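Local atomic coordinates of esterase D (Lactobacillus rhamnosus, PDB entry 3DLT), a protein that probably hydrolyses carboxylic esters, as a serine hydrolase of the alpha/beta-hydrolase fold, and is captured here with butanoic acid bound. Residues Val25-Ala30 with Val52-Phe57; Phe96-Ser101 with Ala243-Glu248; Ser125-Gly130 with Glu196-Arg201. One frame throughout, in Å; residues are numbered along the deposited sequence.

Contact 1 (Val25-Ala30 with Val52-Phe57). With BUA (butanoic acid), chain B.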
loop_
_atom_site.group_PDB
_atom_site.type_symbol
_atom_site.label_atom_id
_atom_site.label_comp_id
_atom_site.label_asym_id
_atom_site.label_seq_id
_atom_site.Cartn_x
_atom_site.Cartn_y
_atom_site.Cartn_z
ATOM N N VAL A 25 9.045 9.921 4.533
ATOM C CA VAL A 25 7.861 9.321 3.962
ATOM C C VAL A 25 8.007 7.799 4.031
ATOM O O VAL A 25 9.034 7.279 3.659
ATOM C CB VAL A 25 7.613 9.766 2.492
ATOM C CG1 VAL A 25 6.278 9.200 1.992
ATOM C CG2 VAL A 25 7.582 11.297 2.379
ATOM N N VAL A 26 6.993 7.145 4.599
ATOM C CA VAL A 26 6.851 5.699 4.620
ATOM C C VAL A 26 5.913 5.294 3.498
ATOM O O VAL A 26 4.829 5.844 3.342
ATOM C CB VAL A 26 6.267 5.225 5.957
ATOM C CG1 VAL A 26 6.105 3.695 5.978
ATOM C CG2 VAL A 26 7.144 5.684 7.101
ATOM N N LEU A 27 6.351 4.312 2.701
ATOM C CA LEU A 27 5.616 3.798 1.573
ATOM C C LEU A 27 5.461 2.309 1.828
ATOM O O LEU A 27 6.477 1.616 1.950
ATOM C CB LEU A 27 6.463 3.985 0.302
ATOM C CG LEU A 27 6.689 5.430 -0.155
ATOM C CD1 LEU A 27 7.548 5.509 -1.488
ATOM C CD2 LEU A 27 5.314 5.941 -0.355
ATOM N N LEU A 28 4.205 1.850 1.892
ATOM C CA LEU A 28 3.849 0.455 2.189
ATOM C C LEU A 28 3.279 -0.249 0.962
ATOM O O LEU A 28 2.320 0.210 0.354
ATOM C CB LEU A 28 2.822 0.399 3.316
ATOM C CG LEU A 28 3.151 1.170 4.592
ATOM C CD1 LEU A 28 1.974 1.098 5.565
ATOM C CD2 LEU A 28 4.419 0.683 5.248
ATOM N N HIS A 29 3.853 -1.401 0.618
ATOM C CA HIS A 29 3.695 -1.933 -0.722
ATOM C C HIS A 29 2.403 -2.739 -0.906
ATOM O O HIS A 29 1.559 -2.815 0.000
ATOM C CB HIS A 29 4.940 -2.693 -1.158
ATOM C CG HIS A 29 5.201 -3.978 -0.421
ATOM N ND1 HIS A 29 4.361 -5.072 -0.484
ATOM C CD2 HIS A 29 6.253 -4.359 0.348
ATOM C CE1 HIS A 29 4.867 -6.054 0.239
ATOM N NE2 HIS A 29 6.027 -5.661 0.734
ATOM N N ALA A 30 2.247 -3.321 -2.092
ATOM C CA ALA A 30 1.040 -4.054 -2.440
ATOM C C ALA A 30 1.082 -5.506 -1.906
ATOM O O ALA A 30 2.151 -6.058 -1.619
ATOM C CB ALA A 30 0.858 -4.052 -3.938
ATOM N N VAL A 52 12.894 8.621 2.649
ATOM C CA VAL A 52 11.954 7.596 2.259
ATOM C C VAL A 52 12.342 6.250 2.911
ATOM O O VAL A 52 13.501 5.961 3.092
ATOM C CB VAL A 52 11.863 7.467 0.686
ATOM C CG1 VAL A 52 10.661 6.625 0.310
ATOM C CG2 VAL A 52 11.733 8.844 -0.009
ATOM N N TYR A 53 11.347 5.490 3.346
ATOM C CA TYR A 53 11.560 4.146 3.856
ATOM C C TYR A 53 10.460 3.205 3.354
ATOM O O TYR A 53 9.251 3.428 3.568
ATOM C CB TYR A 53 11.593 4.167 5.386
ATOM C CG TYR A 53 11.823 2.811 6.034
ATOM C CD1 TYR A 53 12.868 1.987 5.643
ATOM C CD2 TYR A 53 11.001 2.369 7.043
ATOM C CE1 TYR A 53 13.066 0.745 6.248
ATOM C CE2 TYR A 53 11.188 1.151 7.640
ATOM C CZ TYR A 53 12.220 0.355 7.255
ATOM O OH TYR A 53 12.366 -0.857 7.900
ATOM N N VAL A 54 10.916 2.102 2.741
ATOM C CA VAL A 54 10.083 1.171 2.029
ATOM C C VAL A 54 10.430 -0.193 2.632
ATOM O O VAL A 54 11.393 -0.836 2.248
ATOM C CB VAL A 54 10.364 1.189 0.501
ATOM C CG1 VAL A 54 9.328 0.408 -0.225
ATOM C CG2 VAL A 54 10.395 2.642 -0.014
ATOM N N PRO A 55 9.674 -0.596 3.643
ATOM C CA PRO A 55 9.895 -1.917 4.222
ATOM C C PRO A 55 9.311 -3.047 3.408
ATOM O O PRO A 55 8.508 -2.830 2.488
ATOM C CB PRO A 55 9.167 -1.821 5.543
ATOM C CG PRO A 55 8.019 -0.883 5.264
ATOM C CD PRO A 55 8.603 0.150 4.343
ATOM N N LEU A 56 9.677 -4.255 3.813
ATOM C CA LEU A 56 9.200 -5.503 3.189
ATOM C C LEU A 56 8.247 -6.215 4.115
ATOM O O LEU A 56 8.570 -6.414 5.276
ATOM C CB LEU A 56 10.380 -6.417 2.925
ATOM C CG LEU A 56 10.072 -7.746 2.248
ATOM C CD1 LEU A 56 9.345 -7.570 0.914
ATOM C CD2 LEU A 56 11.382 -8.518 2.105
ATOM N N PHE A 57 7.061 -6.555 3.641
ATOM C CA PHE A 57 6.113 -7.248 4.488
ATOM C C PHE A 57 6.478 -8.720 4.539
ATOM O O PHE A 57 6.930 -9.251 3.558
ATOM C CB PHE A 57 4.689 -7.059 3.957
ATOM C CG PHE A 57 4.125 -5.670 4.170
ATOM C CD1 PHE A 57 4.206 -5.046 5.403
ATOM C CD2 PHE A 57 3.448 -5.021 3.145
ATOM C CE1 PHE A 57 3.664 -3.778 5.592
ATOM C CE2 PHE A 57 2.896 -3.770 3.338
ATOM C CZ PHE A 57 2.996 -3.160 4.561
HETATM C C1 BUA B . -5.048 -5.443 -4.759
HETATM C C2 BUA B . -3.779 -6.091 -4.268
HETATM C C3 BUA B . -2.537 -5.278 -4.646
HETATM C C4 BUA B . -2.372 -4.123 -3.671
HETATM O O1 BUA B . -2.247 -4.383 -2.470
HETATM O O2 BUA B . -2.361 -2.955 -4.092
HETATM O O HOH W 1 6.563 -1.088 1.578
#

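Contact 2 (Phe96-Ser101 with Ala243-Glu248). With BUA (butanoic acid), chain B.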
loop_
_atom_site.group_PDB
_atom_site.type_symbol
_atom_site.label_atom_id
_atom_site.label_comp_id
_atom_site.label_asym_id
_atom_site.label_seq_id
_atom_site.Cartn_x
_atom_site.Cartn_y
_atom_site.Cartn_z
ATOM N N PHE A 96 5.013 11.436 6.512
ATOM C CA PHE A 96 3.859 11.114 5.695
ATOM C C PHE A 96 3.847 9.604 5.516
ATOM O O PHE A 96 4.920 9.014 5.588
ATOM C CB PHE A 96 3.998 11.796 4.351
ATOM C CG PHE A 96 3.838 13.293 4.408
ATOM C CD1 PHE A 96 2.664 13.899 3.985
ATOM C CD2 PHE A 96 4.860 14.087 4.889
ATOM C CE1 PHE A 96 2.525 15.283 4.011
ATOM C CE2 PHE A 96 4.719 15.462 4.980
ATOM C CZ PHE A 96 3.551 16.065 4.528
ATOM N N VAL A 97 2.669 9.004 5.324
ATOM C CA VAL A 97 2.516 7.543 5.188
ATOM C C VAL A 97 1.512 7.210 4.121
ATOM O O VAL A 97 0.346 7.544 4.254
ATOM C CB VAL A 97 2.053 6.858 6.506
ATOM C CG1 VAL A 97 2.166 5.275 6.406
ATOM C CG2 VAL A 97 2.877 7.330 7.651
ATOM N N PHE A 98 1.974 6.554 3.049
ATOM C CA PHE A 98 1.128 6.119 1.965
ATOM C C PHE A 98 1.316 4.654 1.680
ATOM O O PHE A 98 2.319 4.057 2.035
ATOM C CB PHE A 98 1.472 6.852 0.676
ATOM C CG PHE A 98 1.534 8.330 0.820
ATOM C CD1 PHE A 98 0.398 9.095 0.681
ATOM C CD2 PHE A 98 2.741 8.950 1.077
ATOM C CE1 PHE A 98 0.467 10.469 0.802
ATOM C CE2 PHE A 98 2.830 10.319 1.198
ATOM C CZ PHE A 98 1.696 11.084 1.073
ATOM N N GLY A 99 0.354 4.087 0.987
ATOM C CA GLY A 99 0.467 2.706 0.547
ATOM C C GLY A 99 -0.477 2.401 -0.581
ATOM O O GLY A 99 -1.338 3.196 -0.918
ATOM N N LEU A 100 -0.274 1.232 -1.191
ATOM C CA LEU A 100 -1.117 0.729 -2.271
ATOM C C LEU A 100 -2.368 0.146 -1.619
ATOM O O LEU A 100 -2.805 0.724 -0.627
ATOM C CB LEU A 100 -0.292 -0.225 -3.155
ATOM C CG LEU A 100 0.496 0.510 -4.224
ATOM C CD1 LEU A 100 1.659 -0.390 -4.796
ATOM C CD2 LEU A 100 -0.496 1.016 -5.342
ATOM N N SER A 101 -3.001 -0.913 -2.113
ATOM C CA SER A 101 -4.247 -1.316 -1.487
ATOM C C SER A 101 -4.001 -1.859 -0.102
ATOM O O SER A 101 -4.522 -1.318 0.866
ATOM C CB SER A 101 -5.032 -2.355 -2.293
ATOM O OG SER A 101 -5.517 -1.851 -3.508
ATOM N N ALA A 243 2.852 17.556 -4.709
ATOM C CA ALA A 243 2.040 18.758 -4.518
ATOM C C ALA A 243 1.238 18.690 -3.226
ATOM O O ALA A 243 1.166 19.678 -2.486
ATOM C CB ALA A 243 1.102 18.989 -5.718
ATOM N N PHE A 244 0.619 17.542 -2.958
ATOM C CA PHE A 244 -0.060 17.282 -1.678
ATOM C C PHE A 244 0.845 17.455 -0.443
ATOM O O PHE A 244 0.445 18.085 0.538
ATOM C CB PHE A 244 -0.631 15.873 -1.678
ATOM C CG PHE A 244 -1.138 15.392 -0.329
ATOM C CD1 PHE A 244 -2.396 15.744 0.130
ATOM C CD2 PHE A 244 -0.383 14.535 0.432
ATOM C CE1 PHE A 244 -2.884 15.254 1.313
ATOM C CE2 PHE A 244 -0.868 14.035 1.639
ATOM C CZ PHE A 244 -2.109 14.387 2.076
ATOM N N MET A 245 2.044 16.881 -0.484
ATOM C CA MET A 245 2.990 17.029 0.610
ATOM C C MET A 245 3.398 18.485 0.803
ATOM O O MET A 245 3.485 18.954 1.925
ATOM C CB MET A 245 4.228 16.174 0.371
ATOM C CG MET A 245 3.963 14.699 0.528
ATOM S SD MET A 245 5.434 13.687 0.375
ATOM C CE MET A 245 5.735 13.917 -1.343
ATOM N N GLN A 246 3.637 19.194 -0.298
ATOM C CA GLN A 246 3.987 20.609 -0.235
ATOM C C GLN A 246 2.862 21.454 0.321
ATOM O O GLN A 246 3.118 22.405 1.068
ATOM C CB GLN A 246 4.388 21.144 -1.604
ATOM C CG GLN A 246 5.880 21.111 -1.839
ATOM C CD GLN A 246 6.318 20.033 -2.805
ATOM O OE1 GLN A 246 6.202 20.210 -4.028
ATOM N NE2 GLN A 246 6.849 18.919 -2.274
ATOM N N GLN A 247 1.628 21.101 -0.030
ATOM C CA GLN A 247 0.454 21.802 0.462
ATOM C C GLN A 247 0.428 21.767 1.983
ATOM O O GLN A 247 -0.141 22.647 2.606
ATOM C CB GLN A 247 -0.857 21.254 -0.175
ATOM C CG GLN A 247 -1.301 22.002 -1.503
ATOM C CD GLN A 247 -1.688 21.070 -2.702
ATOM O OE1 GLN A 247 -2.381 20.045 -2.541
ATOM N NE2 GLN A 247 -1.236 21.446 -3.912
ATOM N N GLU A 248 1.054 20.763 2.588
ATOM C CA GLU A 248 1.208 20.731 4.020
ATOM C C GLU A 248 2.685 20.974 4.287
ATOM O O GLU A 248 3.093 21.242 5.420
ATOM C CB GLU A 248 0.732 19.390 4.612
ATOM C CG GLU A 248 -0.333 18.596 3.786
ATOM C CD GLU A 248 -1.706 19.317 3.569
ATOM O OE1 GLU A 248 -2.086 20.199 4.371
ATOM O OE2 GLU A 248 -2.429 18.986 2.587
HETATM C C1 BUA B . -5.048 -5.443 -4.759
HETATM C C2 BUA B . -3.779 -6.091 -4.268
HETATM C C3 BUA B . -2.537 -5.278 -4.646
HETATM C C4 BUA B . -2.372 -4.123 -3.671
HETATM O O1 BUA B . -2.247 -4.383 -2.470
HETATM O O2 BUA B . -2.361 -2.955 -4.092
#

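Contact 3 (Ser125-Gly130 with Glu196-Arg201)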
loop_
_atom_site.group_PDB
_atom_site.type_symbol
_atom_site.label_atom_id
_atom_site.label_comp_id
_atom_site.label_asym_id
_atom_site.label_seq_id
_atom_site.Cartn_x
_atom_site.Cartn_y
_atom_site.Cartn_z
ATOM N N SER A 125 -7.629 1.649 -3.662
ATOM C CA SER A 125 -8.733 1.390 -2.769
ATOM C C SER A 125 -8.441 0.207 -1.873
ATOM O O SER A 125 -7.635 -0.671 -2.222
ATOM C CB SER A 125 -10.011 1.124 -3.563
ATOM O OG SER A 125 -10.510 2.299 -4.137
ATOM N N PRO A 126 -9.106 0.172 -0.706
ATOM C CA PRO A 126 -8.881 -0.919 0.218
ATOM C C PRO A 126 -9.406 -2.258 -0.293
ATOM O O PRO A 126 -10.176 -2.308 -1.268
ATOM C CB PRO A 126 -9.638 -0.476 1.495
ATOM C CG PRO A 126 -10.659 0.530 1.025
ATOM C CD PRO A 126 -10.085 1.164 -0.209
ATOM N N ILE A 127 -8.962 -3.315 0.390
ATOM C CA ILE A 127 -9.432 -4.685 0.174
ATOM C C ILE A 127 -10.538 -4.936 1.193
ATOM O O ILE A 127 -10.255 -5.054 2.389
ATOM C CB ILE A 127 -8.266 -5.705 0.348
ATOM C CG1 ILE A 127 -7.124 -5.410 -0.664
ATOM C CG2 ILE A 127 -8.768 -7.155 0.238
ATOM C CD1 ILE A 127 -5.764 -6.120 -0.324
ATOM N N LEU A 128 -11.790 -4.970 0.726
ATOM C CA LEU A 128 -12.953 -5.093 1.608
ATOM C C LEU A 128 -13.843 -6.215 1.118
ATOM O O LEU A 128 -13.775 -6.588 -0.053
ATOM C CB LEU A 128 -13.741 -3.775 1.639
ATOM C CG LEU A 128 -13.052 -2.595 2.357
ATOM C CD1 LEU A 128 -13.804 -1.259 2.115
ATOM C CD2 LEU A 128 -12.902 -2.922 3.850
ATOM N N PRO A 129 -14.687 -6.769 2.007
ATOM C CA PRO A 129 -15.504 -7.932 1.597
ATOM C C PRO A 129 -16.328 -7.696 0.329
ATOM O O PRO A 129 -17.077 -6.713 0.257
ATOM C CB PRO A 129 -16.439 -8.154 2.792
ATOM C CG PRO A 129 -15.743 -7.554 3.927
ATOM C CD PRO A 129 -14.953 -6.389 3.403
ATOM N N GLY A 130 -16.159 -8.577 -0.653
ATOM C CA GLY A 130 -17.023 -8.615 -1.820
ATOM C C GLY A 130 -16.668 -7.570 -2.857
ATOM O O GLY A 130 -17.363 -7.437 -3.858
ATOM N N GLU A 196 -8.717 -3.765 -12.238
ATOM C CA GLU A 196 -9.408 -5.023 -12.288
ATOM C C GLU A 196 -9.344 -5.758 -10.952
ATOM O O GLU A 196 -10.083 -6.728 -10.745
ATOM C CB GLU A 196 -8.797 -5.891 -13.391
ATOM C CG GLU A 196 -9.036 -5.304 -14.788
ATOM C CD GLU A 196 -8.503 -6.211 -15.909
ATOM O OE1 GLU A 196 -8.623 -7.449 -15.778
ATOM O OE2 GLU A 196 -7.944 -5.684 -16.907
ATOM N N LEU A 197 -8.492 -5.282 -10.040
ATOM C CA LEU A 197 -8.207 -5.990 -8.826
ATOM C C LEU A 197 -9.088 -5.530 -7.711
ATOM O O LEU A 197 -9.565 -6.350 -6.946
ATOM C CB LEU A 197 -6.732 -5.836 -8.439
ATOM C CG LEU A 197 -5.752 -6.541 -9.386
ATOM C CD1 LEU A 197 -4.304 -6.259 -8.961
ATOM C CD2 LEU A 197 -6.038 -8.041 -9.434
ATOM N N VAL A 198 -9.288 -4.225 -7.572
ATOM C CA VAL A 198 -10.218 -3.734 -6.558
ATOM C C VAL A 198 -11.228 -2.808 -7.208
ATOM O O VAL A 198 -10.985 -2.255 -8.277
ATOM C CB VAL A 198 -9.510 -3.031 -5.373
ATOM C CG1 VAL A 198 -8.591 -4.017 -4.639
ATOM C CG2 VAL A 198 -8.750 -1.783 -5.828
ATOM N N ASP A 199 -12.374 -2.672 -6.557
ATOM C CA ASP A 199 -13.470 -1.886 -7.064
ATOM C C ASP A 199 -13.176 -0.412 -6.805
ATOM O O ASP A 199 -13.283 0.062 -5.680
ATOM C CB ASP A 199 -14.756 -2.284 -6.346
ATOM C CG ASP A 199 -15.982 -1.530 -6.861
ATOM O OD1 ASP A 199 -15.831 -0.569 -7.658
ATOM O OD2 ASP A 199 -17.100 -1.915 -6.466
ATOM N N GLY A 200 -12.828 0.317 -7.852
ATOM C CA GLY A 200 -12.406 1.705 -7.685
ATOM C C GLY A 200 -13.419 2.659 -7.066
ATOM O O GLY A 200 -13.052 3.750 -6.620
ATOM N N ARG A 201 -14.693 2.288 -7.092
ATOM C CA ARG A 201 -15.749 3.124 -6.506
ATOM C C ARG A 201 -15.605 3.314 -4.997
ATOM O O ARG A 201 -16.068 4.304 -4.422
ATOM C CB ARG A 201 -17.123 2.526 -6.821
ATOM C CG ARG A 201 -17.476 2.593 -8.293
ATOM C CD ARG A 201 -18.780 1.882 -8.598
ATOM N NE ARG A 201 -18.638 0.431 -8.456
ATOM C CZ ARG A 201 -19.522 -0.457 -8.911
ATOM N NH1 ARG A 201 -20.630 -0.054 -9.535
ATOM N NH2 ARG A 201 -19.299 -1.757 -8.732
#

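Contact 1 (Val25-Ala30 with Val52-Phe57)
V25 and V52 pair in parallel, as do V26 and Y53 after them, the short strand axes 4.9 Å apart at 22°. Two backbone bonds prove the register: Y53 N donates to V25 O at 2.9 Å, and L27 N to Y53 O. Beyond them the strands part, and a water bridges the gap by donating to both L27 O and P55 O. On the face carrying V25 and V52, L27 CD1 packs on V52 CG1 (3.8 Å).

Past the strand ends, H29 takes over. Its CG sits between the backbone N and the carbonyl carbon, which turns the ring to F57. F57 N donates nearly straight to H29 NE2 at 3.2 Å, though from 29° outside the imidazole plane. H29 ND1 donates in its own ring plane to A30 O, 2.7 Å away. F57 also sets its edge against the H29 face, with centroids 4.7 Å apart and planes at 60°, while F57 CZ meets L28 CB.

Strand 23-28, helix 39-47 and strand 51-54 form a beta-alpha-beta crossover. Donating through ND1 and accepting at NE2, the H29 imidazole is probably neutral, its rotation fixed by both bonds.

Contact 2 (Phe96-Ser101 with Ala243-Glu248)
M245 lays its CG over one face of the F96 ring, 4.0 Å from the centroid and only 19° off the ring normal, which meets the geometry of a CH-pi contact. The offset is toward the rim, where F96 CD1 and CE1 are the nearest ring atoms. SD too stands over the face of this ring, 4.6 Å from the centroid, adding a Met-aromatic contact.

F244 approaches from another direction. Its CG stands anti to the backbone N (chi1 170°), carrying the ring toward the strand, where F244 CE2 lies 3.9 Å from F98 CE1 and near the plane of the F98 ring, at its edge. The same CE2 also reaches the edge of F96, 4.2 Å from F96 CD1. At the last modelled residue, E248 CB lies by the F96 edge near CZ, whereas the carboxylate leads off to a salt bridge with R215.

The helix segment 243-247 runs at 155° to strand 96-99, with an axis separation of 11.2 Å bridged by these side chains; in the alpha/beta-hydrolase fold this is a helix packed on the central sheet. An alanine in place of F96 would probably open a gap beneath M245 CG and SD and leave F244 CE2 with just F98 to lean on across this contact.

At the far end of the strand segment, S101, the predicted nucleophile, donates its backbone N-H to O2 of the bound butanoic acid at 2.9 Å. The side-chain packing between strand and helix is almost wholly carbon and sulfur, so the chemistry implies cohesion by apolar and dispersion forces, with the polar ligand site at a distance.

Contact 3 (Ser125-Gly130 with Glu196-Arg201)
V198 faces S125 and I127 where two loops of the alpha/beta-hydrolase fold meet, one following strand 119-122 and the other strand 187-192. From its CB the side chain divides into two branches. CG1, anti to the carbonyl carbon (chi1 -62°), extends to P126 O at 4.1 Å and more loosely to I127 CG1 at 4.5 Å. CG2 lies between the backbone N and the carbonyl carbon, and touches S125 CB at 3.9 Å. One valine thus spans three consecutive residues of the opposing loop.

S125 CB also comes near D199 O. The S125 hydroxyl makes only loose approaches to the carbonyls of D199 and G200; its hydrogen-bond partner is Q191 OE1. On the backbone side, S125 O hydrogen-bonds the hydroxyl of S101, the predicted nucleophile. V198 itself lies beside the predicted catalytic residues, its side chain about 3 Å from that of D195 and about 4 Å from that of S101 by nearest atoms, and it also touches a bound butanoic acid. The methyls of V198 thus pack loosely against the 125-127 loop next to the probable catalytic centre.

Beyond V198 the loop is organised by D199, just before the turn into helix 202-209. R201 holds its carboxylate side-on in a salt bridge, NE to OD1 (3.1 Å) and NH2 to OD2. Backbone R201 N adds a capping bond of 3.1 Å to D199 OD1, from 48° above the carboxylate plane.

From the N terminus, contact 1 closes first, a short loop through helix 39-47 that brings strand 51-54 beside strand 23-28. Contact 2 opens only afterwards and makes a much longer closure, joining strand 94-99 to the C-terminal helix 234-247. Contact 3 both opens and closes within that span, tying the loop after strand 119-122 to the one after strand 187-192. Contacts 1 and 2 meet in the sheet, where strands 23-28 and 94-99 are neighbours: L28 N lies 2.9 Å from F98 O, a probable hydrogen bond. Contacts 2 and 3 meet at S101, whereas contacts 1 and 3 stay about 7 Å apart at their nearest atoms.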